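Local coordinates for protein levoglucosan dehydrogenase (Pseudarthrobacter phenanthrenivorans, PDB 6A3F) that catalyses the NAD(+)-dependent oxidation of levoglucosan to 3-dehydrolevoglucosan, working as a homotetramer of the Gfo/Idh/MocA family, at residues G205-V214 with G280-A288; T234-S243 with G255-D263. One frame throughout, in Å; residues are numbered along the deposited sequence.

Contact 1: G205-V214 with G280-A288; sequences GALGDIATHV and GSVEATRNA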
loop_
_atom_site.group_PDB
_atom_site.type_symbol
_atom_site.label_atom_id
_atom_site.label_comp_id
_atom_site.label_asym_id
_atom_site.label_seq_id
_atom_site.Cartn_x
_atom_site.Cartn_y
_atom_site.Cartn_z
ATOM N N GLY B 205 19.268 24.278 7.458
ATOM C CA GLY B 205 19.449 23.033 6.704
ATOM C C GLY B 205 18.103 22.447 6.302
ATOM O O GLY B 205 17.416 23.073 5.497
ATOM N N ALA B 206 17.710 21.342 6.930
ATOM C CA ALA B 206 16.371 20.726 6.655
ATOM C C ALA B 206 15.246 21.731 6.916
ATOM O O ALA B 206 14.301 21.853 6.105
ATOM C CB ALA B 206 16.202 19.485 7.476
ATOM N N LEU B 207 15.359 22.503 7.992
ATOM C CA LEU B 207 14.344 23.486 8.315
ATOM C C LEU B 207 13.994 24.359 7.097
ATOM O O LEU B 207 12.851 24.367 6.665
ATOM C CB LEU B 207 14.830 24.321 9.500
ATOM C CG LEU B 207 13.908 25.467 9.874
ATOM C CD1 LEU B 207 12.510 24.971 10.224
ATOM C CD2 LEU B 207 14.495 26.285 11.009
ATOM N N GLY B 208 14.945 25.170 6.570
ATOM C CA GLY B 208 14.645 26.074 5.479
ATOM C C GLY B 208 14.379 25.373 4.147
ATOM O O GLY B 208 13.669 25.905 3.279
ATOM N N ASP B 209 15.084 24.274 3.911
ATOM C CA ASP B 209 15.055 23.616 2.624
ATOM C C ASP B 209 13.766 22.780 2.426
ATOM O O ASP B 209 13.159 22.822 1.328
ATOM C CB ASP B 209 16.272 22.704 2.459
ATOM C CG ASP B 209 16.453 22.192 1.048
ATOM O OD1 ASP B 209 16.026 22.875 0.114
ATOM O OD2 ASP B 209 17.054 21.107 0.883
ATOM N N ILE B 210 13.378 22.032 3.454
ATOM C CA ILE B 210 12.265 21.064 3.255
ATOM C C ILE B 210 11.167 21.262 4.294
ATOM O O ILE B 210 9.988 21.129 3.960
ATOM C CB ILE B 210 12.750 19.613 3.150
ATOM C CG1 ILE B 210 13.666 19.196 4.296
ATOM C CG2 ILE B 210 13.369 19.386 1.772
ATOM C CD1 ILE B 210 14.043 17.712 4.314
ATOM N N ALA B 211 11.472 21.636 5.523
ATOM C CA ALA B 211 10.334 21.856 6.426
ATOM C C ALA B 211 9.451 23.013 5.964
ATOM O O ALA B 211 8.247 22.994 6.230
ATOM C CB ALA B 211 10.825 22.059 7.833
ATOM N N THR B 212 10.014 24.043 5.308
ATOM C CA THR B 212 9.208 25.182 4.855
ATOM C C THR B 212 8.096 24.714 3.903
ATOM O O THR B 212 7.020 25.311 3.902
ATOM C CB THR B 212 10.087 26.261 4.220
ATOM O OG1 THR B 212 10.836 25.598 3.206
ATOM C CG2 THR B 212 11.038 26.930 5.210
ATOM N N HIS B 213 8.357 23.685 3.082
ATOM C CA HIS B 213 7.296 23.145 2.193
ATOM C C HIS B 213 6.110 22.633 3.029
ATOM O O HIS B 213 4.913 22.854 2.708
ATOM C CB HIS B 213 7.863 22.038 1.293
ATOM C CG HIS B 213 8.737 22.503 0.186
ATOM N ND1 HIS B 213 8.288 23.346 -0.760
ATOM C CD2 HIS B 213 10.019 22.168 -0.155
ATOM C CE1 HIS B 213 9.268 23.561 -1.638
ATOM N NE2 HIS B 213 10.345 22.848 -1.290
ATOM N N VAL B 214 6.430 21.942 4.113
ATOM C CA VAL B 214 5.419 21.371 5.002
ATOM C C VAL B 214 4.717 22.482 5.777
ATOM O O VAL B 214 3.499 22.415 5.981
ATOM C CB VAL B 214 6.001 20.311 5.951
ATOM C CG1 VAL B 214 4.926 19.699 6.860
ATOM C CG2 VAL B 214 6.680 19.226 5.129
ATOM N N GLY B 280 -0.536 20.446 16.358
ATOM C CA GLY B 280 0.123 19.627 15.339
ATOM C C GLY B 280 1.621 19.499 15.548
ATOM O O GLY B 280 2.202 19.944 16.530
ATOM N N SER B 281 2.264 18.939 14.537
ATOM C CA SER B 281 3.700 18.719 14.587
ATOM C C SER B 281 4.207 18.554 13.149
ATOM O O SER B 281 3.433 18.153 12.278
ATOM C CB SER B 281 4.101 17.573 15.497
ATOM O OG SER B 281 3.787 16.290 14.975
ATOM N N VAL B 282 5.431 19.039 12.923
ATOM C CA VAL B 282 6.153 18.962 11.652
ATOM C C VAL B 282 7.531 18.337 11.919
ATOM O O VAL B 282 8.214 18.675 12.917
ATOM C CB VAL B 282 6.276 20.341 10.968
ATOM C CG1 VAL B 282 7.356 20.323 9.882
ATOM C CG2 VAL B 282 4.953 20.819 10.407
ATOM N N GLU B 283 7.924 17.373 11.087
ATOM C CA GLU B 283 9.233 16.749 11.210
ATOM C C GLU B 283 9.829 16.711 9.819
ATOM O O GLU B 283 9.133 16.259 8.853
ATOM C CB GLU B 283 9.144 15.336 11.794
ATOM C CG GLU B 283 10.451 14.603 11.937
ATOM C CD GLU B 283 10.311 13.292 12.700
ATOM O OE1 GLU B 283 9.417 13.197 13.640
ATOM O OE2 GLU B 283 11.075 12.363 12.344
ATOM N N ALA B 284 11.090 17.088 9.715
ATOM C CA ALA B 284 11.798 16.981 8.415
ATOM C C ALA B 284 13.225 16.486 8.673
ATOM O O ALA B 284 13.810 16.803 9.717
ATOM C CB ALA B 284 11.732 18.286 7.647
ATOM N N THR B 285 13.768 15.695 7.741
ATOM C CA THR B 285 15.113 15.180 7.865
ATOM C C THR B 285 15.701 14.912 6.473
ATOM O O THR B 285 14.988 14.614 5.501
ATOM C CB THR B 285 15.137 13.919 8.745
ATOM O OG1 THR B 285 16.496 13.630 9.072
ATOM C CG2 THR B 285 14.495 12.716 8.074
ATOM N N ARG B 286 17.037 14.980 6.433
ATOM C CA ARG B 286 17.845 14.543 5.326
ATOM C C ARG B 286 18.458 13.162 5.600
ATOM O O ARG B 286 19.226 12.658 4.753
ATOM C CB ARG B 286 18.946 15.584 5.104
ATOM C CG ARG B 286 18.451 16.920 4.615
ATOM C CD ARG B 286 19.564 17.964 4.429
ATOM N NE ARG B 286 19.049 19.116 3.734
ATOM C CZ ARG B 286 19.648 20.301 3.661
ATOM N NH1 ARG B 286 20.714 20.572 4.407
ATOM N NH2 ARG B 286 19.187 21.217 2.829
ATOM N N ASN B 287 18.112 12.502 6.709
ATOM C CA ASN B 287 18.832 11.321 7.189
ATOM C C ASN B 287 17.869 10.171 7.480
ATOM O O ASN B 287 17.931 9.567 8.540
ATOM C CB ASN B 287 19.681 11.645 8.431
ATOM C CG ASN B 287 20.749 12.657 8.118
ATOM O OD1 ASN B 287 20.440 13.832 7.900
ATOM N ND2 ASN B 287 21.993 12.193 7.975
ATOM N N ALA B 288 16.919 9.915 6.553
ATOM C CA ALA B 288 15.980 8.835 6.682
ATOM C C ALA B 288 16.119 7.858 5.500
ATOM O O ALA B 288 15.474 8.026 4.491
ATOM C CB ALA B 288 14.596 9.418 6.755
HETATM O O HOH W 1 16.828 18.712 1.959
#
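D209 and R286 supply the polar part of this helix-on-sheet contact. NH2 of R286 donates to OD2 of D209 over 2.9 Å in a salt bridge whose N-H···O angle is 163°. The carboxylate oxygen lies in the guanidinium plane, yet the donor reaches it from above the carboxylate plane, the two groups being turned 67° apart. Water 1 closes a small ring beside the bridge: it donates to D209 OD2 and accepts from R286 NE, also at the guanidinium edge. The extended R286 chain, from CG to NE, carries its head from the end of strand 280-285 up to the first turn of helix 206-214. There one guanidinium face lies against the backbone, with A206 N 3.9 Å above its centre and G205 C nearer the rim, while NH1 bonds to the carbonyl of R196.

Apolar packing continues along the helix. A284 CB touches both I210 CG1 and A211 CB, the latter at 3.9 Å. V214 and V282 lie alongside with their side chains running opposite ways, V214 CG1 meeting V282 CG2 at 3.7 Å.

I210 also meets the backbone: with chi1 at 51°, its CD1 rests on the T285 carbonyl, 3.4 Å from the oxygen. Within the helix, backbone hydrogen bonding widens into a pi-type turn at 207-211, and A206 O accepts from both I210 N and A211 N.

D209 and H213 bind levoglucosan, and OD1 of D209 makes a second salt bridge to K124, which binds both substrate and NADH. R286 thus acts as a second-shell residue: with water 1 it holds OD2 and probably limits the rotation of the carboxylate, while the packing of I210, A211 and V214 on A284 and V282 seats the helix bearing both levoglucosan-binding residues on the sheet.

Contact 2: T234-S243 with G255-D263; sequences TWIPERPLQS and GEGPKGPVD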
loop_
_atom_site.group_PDB
_atom_site.type_symbol
_atom_site.label_atom_id
_atom_site.label_comp_id
_atom_site.label_asym_id
_atom_site.label_seq_id
_atom_site.Cartn_x
_atom_site.Cartn_y
_atom_site.Cartn_z
ATOM N N THR B 234 21.796 17.710 14.273
ATOM C CA THR B 234 22.778 17.538 13.209
ATOM C C THR B 234 23.417 16.175 13.402
ATOM O O THR B 234 23.971 15.877 14.490
ATOM C CB THR B 234 23.825 18.655 13.187
ATOM O OG1 THR B 234 23.136 19.886 13.013
ATOM C CG2 THR B 234 24.846 18.470 12.084
ATOM N N TRP B 235 23.255 15.304 12.406
ATOM C CA TRP B 235 23.685 13.922 12.497
ATOM C C TRP B 235 25.025 13.665 11.792
ATOM O O TRP B 235 25.670 12.684 12.115
ATOM C CB TRP B 235 22.639 13.023 11.845
ATOM C CG TRP B 235 21.278 13.130 12.445
ATOM C CD1 TRP B 235 20.109 13.370 11.785
ATOM C CD2 TRP B 235 20.930 12.843 13.807
ATOM N NE1 TRP B 235 19.057 13.304 12.662
ATOM C CE2 TRP B 235 19.523 13.013 13.905
ATOM C CE3 TRP B 235 21.663 12.554 14.967
ATOM C CZ2 TRP B 235 18.826 12.843 15.097
ATOM C CZ3 TRP B 235 20.963 12.393 16.150
ATOM C CH2 TRP B 235 19.572 12.539 16.207
ATOM N N ILE B 236 25.328 14.446 10.781
ATOM C CA ILE B 236 26.600 14.312 10.005
ATOM C C ILE B 236 27.271 15.684 10.120
ATOM O O ILE B 236 26.931 16.636 9.460
ATOM C CB ILE B 236 26.330 13.849 8.554
ATOM C CG1 ILE B 236 25.762 12.426 8.559
ATOM C CG2 ILE B 236 27.595 14.002 7.689
ATOM C CD1 ILE B 236 25.338 11.904 7.208
ATOM N N PRO B 237 28.159 15.821 11.135
ATOM C CA PRO B 237 28.592 17.144 11.525
ATOM C C PRO B 237 29.786 17.672 10.712
ATOM O O PRO B 237 30.162 18.798 10.890
ATOM C CB PRO B 237 29.006 16.955 12.989
ATOM C CG PRO B 237 29.461 15.531 13.030
ATOM C CD PRO B 237 28.461 14.812 12.147
ATOM N N GLU B 238 30.315 16.834 9.842
ATOM C CA GLU B 238 31.466 17.166 9.028
ATOM C C GLU B 238 31.287 16.541 7.642
ATOM O O GLU B 238 30.957 15.376 7.528
ATOM C CB GLU B 238 32.673 16.605 9.794
ATOM C CG GLU B 238 33.972 16.515 9.075
ATOM C CD GLU B 238 35.051 16.195 10.096
ATOM O OE1 GLU B 238 35.445 15.027 10.177
ATOM O OE2 GLU B 238 35.395 17.109 10.864
ATOM N N ARG B 239 31.636 17.270 6.607
ATOM C CA ARG B 239 31.644 16.664 5.257
ATOM C C ARG B 239 32.880 17.112 4.463
ATOM O O ARG B 239 33.473 18.175 4.716
ATOM C CB ARG B 239 30.410 17.071 4.454
ATOM C CG ARG B 239 29.106 16.476 4.976
ATOM C CD ARG B 239 27.885 17.103 4.314
ATOM N NE ARG B 239 26.648 16.510 4.839
ATOM C CZ ARG B 239 26.200 15.272 4.587
ATOM N NH1 ARG B 239 26.851 14.459 3.769
ATOM N NH2 ARG B 239 25.083 14.848 5.189
ATOM N N PRO B 240 33.231 16.306 3.475
ATOM C CA PRO B 240 34.369 16.666 2.632
ATOM C C PRO B 240 34.034 17.783 1.655
ATOM O O PRO B 240 33.008 17.730 1.003
ATOM C CB PRO B 240 34.670 15.406 1.799
ATOM C CG PRO B 240 33.368 14.632 1.825
ATOM C CD PRO B 240 32.780 14.945 3.189
ATOM N N LEU B 241 34.935 18.750 1.481
ATOM C CA LEU B 241 34.770 19.670 0.402
ATOM C C LEU B 241 35.018 18.915 -0.916
ATOM O O LEU B 241 35.725 17.919 -0.929
ATOM C CB LEU B 241 35.748 20.840 0.610
ATOM C CG LEU B 241 35.394 21.814 1.735
ATOM C CD1 LEU B 241 36.621 22.621 2.187
ATOM C CD2 LEU B 241 34.275 22.781 1.327
ATOM N N GLN B 242 34.409 19.380 -2.009
ATOM C CA GLN B 242 34.743 18.921 -3.394
ATOM C C GLN B 242 35.925 19.748 -3.914
ATOM O O GLN B 242 35.765 20.947 -4.118
ATOM C CB GLN B 242 33.580 19.123 -4.367
ATOM C CG GLN B 242 32.414 18.181 -4.115
ATOM C CD GLN B 242 31.254 18.372 -5.073
ATOM O OE1 GLN B 242 30.559 19.389 -5.070
ATOM N NE2 GLN B 242 31.044 17.376 -5.915
ATOM N N SER B 243 37.092 19.125 -4.095
ATOM C CA SER B 243 38.339 19.887 -4.438
ATOM C C SER B 243 38.260 20.434 -5.880
ATOM O O SER B 243 38.923 21.417 -6.258
ATOM C CB SER B 243 39.581 19.032 -4.212
ATOM O OG SER B 243 39.833 18.161 -5.304
ATOM N N GLY B 255 37.909 12.840 -5.362
ATOM C CA GLY B 255 38.072 14.317 -5.569
ATOM C C GLY B 255 37.944 15.136 -4.289
ATOM O O GLY B 255 37.895 16.364 -4.317
ATOM N N GLU B 256 37.916 14.473 -3.142
ATOM C CA GLU B 256 37.751 15.147 -1.842
ATOM C C GLU B 256 38.888 16.150 -1.629
ATOM O O GLU B 256 40.059 15.876 -1.993
ATOM C CB GLU B 256 37.835 14.173 -0.661
ATOM C CG GLU B 256 36.666 13.212 -0.561
ATOM C CD GLU B 256 36.680 12.018 -1.511
ATOM O OE1 GLU B 256 37.744 11.728 -2.111
ATOM O OE2 GLU B 256 35.608 11.391 -1.674
ATOM N N GLY B 257 38.501 17.260 -1.001
ATOM C CA GLY B 257 39.429 18.133 -0.252
ATOM C C GLY B 257 39.315 17.913 1.245
ATOM O O GLY B 257 38.820 16.874 1.716
ATOM N N PRO B 258 39.792 18.892 2.012
ATOM C CA PRO B 258 39.597 18.960 3.427
ATOM C C PRO B 258 38.149 18.784 3.910
ATOM O O PRO B 258 37.221 19.181 3.224
ATOM C CB PRO B 258 40.019 20.397 3.785
ATOM C CG PRO B 258 41.046 20.712 2.728
ATOM C CD PRO B 258 40.492 20.060 1.486
ATOM N N LYS B 259 37.979 18.221 5.101
ATOM C CA LYS B 259 36.659 18.234 5.741
ATOM C C LYS B 259 36.339 19.626 6.276
ATOM O O LYS B 259 37.221 20.334 6.753
ATOM C CB LYS B 259 36.620 17.319 6.962
ATOM C CG LYS B 259 36.977 15.869 6.716
ATOM C CD LYS B 259 35.978 15.153 5.890
ATOM C CE LYS B 259 36.374 13.710 5.692
ATOM N NZ LYS B 259 36.180 12.923 6.927
ATOM N N GLY B 260 35.061 19.963 6.285
ATOM C CA GLY B 260 34.553 21.187 6.894
ATOM C C GLY B 260 33.287 20.877 7.697
ATOM O O GLY B 260 32.716 19.798 7.520
ATOM N N PRO B 261 32.911 21.764 8.628
ATOM C CA PRO B 261 31.827 21.437 9.533
ATOM C C PRO B 261 30.483 21.792 8.895
ATOM O O PRO B 261 30.352 22.707 8.108
ATOM C CB PRO B 261 32.059 22.303 10.798
ATOM C CG PRO B 261 32.674 23.567 10.210
ATOM C CD PRO B 261 33.531 23.050 9.053
ATOM N N VAL B 262 29.473 21.027 9.300
ATOM C CA VAL B 262 28.103 21.345 8.953
ATOM C C VAL B 262 27.524 22.122 10.132
ATOM O O VAL B 262 27.363 21.538 11.220
ATOM C CB VAL B 262 27.315 20.043 8.691
ATOM C CG1 VAL B 262 25.828 20.335 8.516
ATOM C CG2 VAL B 262 27.894 19.242 7.516
ATOM N N ASP B 263 27.113 23.347 9.909
ATOM C CA ASP B 263 26.641 24.161 11.034
ATOM C C ASP B 263 25.175 24.439 10.870
ATOM O O ASP B 263 24.707 25.541 11.213
ATOM C CB ASP B 263 27.428 25.461 11.129
ATOM C CG ASP B 263 27.376 26.274 9.837
ATOM O OD1 ASP B 263 26.807 25.814 8.803
ATOM O OD2 ASP B 263 27.919 27.393 9.844
#
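E238 runs out extended with CG anti to its backbone N (chi1 167°), whereas K259 bends at chi2 (-68°) and again near its end; the two side chains cross at about a right angle on the face they share with P240. Their aliphatic parts do the touching, E238 CG against K259 CB at 3.5 Å, while the charged ends, OE1 and NZ, stand 3.9 Å apart in a long salt bridge. With chi1 at 82°, S243 OG folds back over its own backbone, and hydroxyl and backbone N both donate to G255 O, OG at 2.8 Å from above the carbonyl plane.

Between these groups the strands form an antiparallel hairpin. R239 and G260 are a hydrogen-bonded pair, with R239 N 2.9 Å from G260 O and the return bond from G260 N to R239 O equally long. L241 N bonds to P258 O and G257 N to L241 O; a beta bulge here shifts the register by one residue.

V262, just past strand 256-261, packs on the loop before strand 238-242 and on R239. Its CG2 reaches I236 O at 3.4 Å and lies 3.9 Å from R239 CD. One face of the R239 guanidinium rests on I236 CG2, and its nitrogens bond to carbonyls of S186, D188 and S191, with F197 in a cation-pi contact.

Backbone bonding, rather than the long surface salt bridge, thus provides most of the polar adhesion in this two-stranded sheet, and R239 ties its inner side to the loop preceding the NADH-binding residues W195 and R196.

Overall arrangement
Following the chain from its N terminus, the Rossmann domain comes first, and residues 205-214 then open helix 206-221 in the C-terminal domain. Strand 225-233 of the large mixed sheet leads into 234-243, which pairs with 255-263 after a short excursion that includes the unmodelled residues 247-252. Contact 2 is thus nested inside the loop that contact 1 closes when, after strand 267-274, residues 280-288 return to pack against the helix. Contact 1 joins helix to mixed sheet in the buried interior; contact 2 pairs the two arms of a peripheral excursion between strands 225-233 and 267-274. Their centres lie 21 Å apart, yet they touch where N287 packs against I236 and W235.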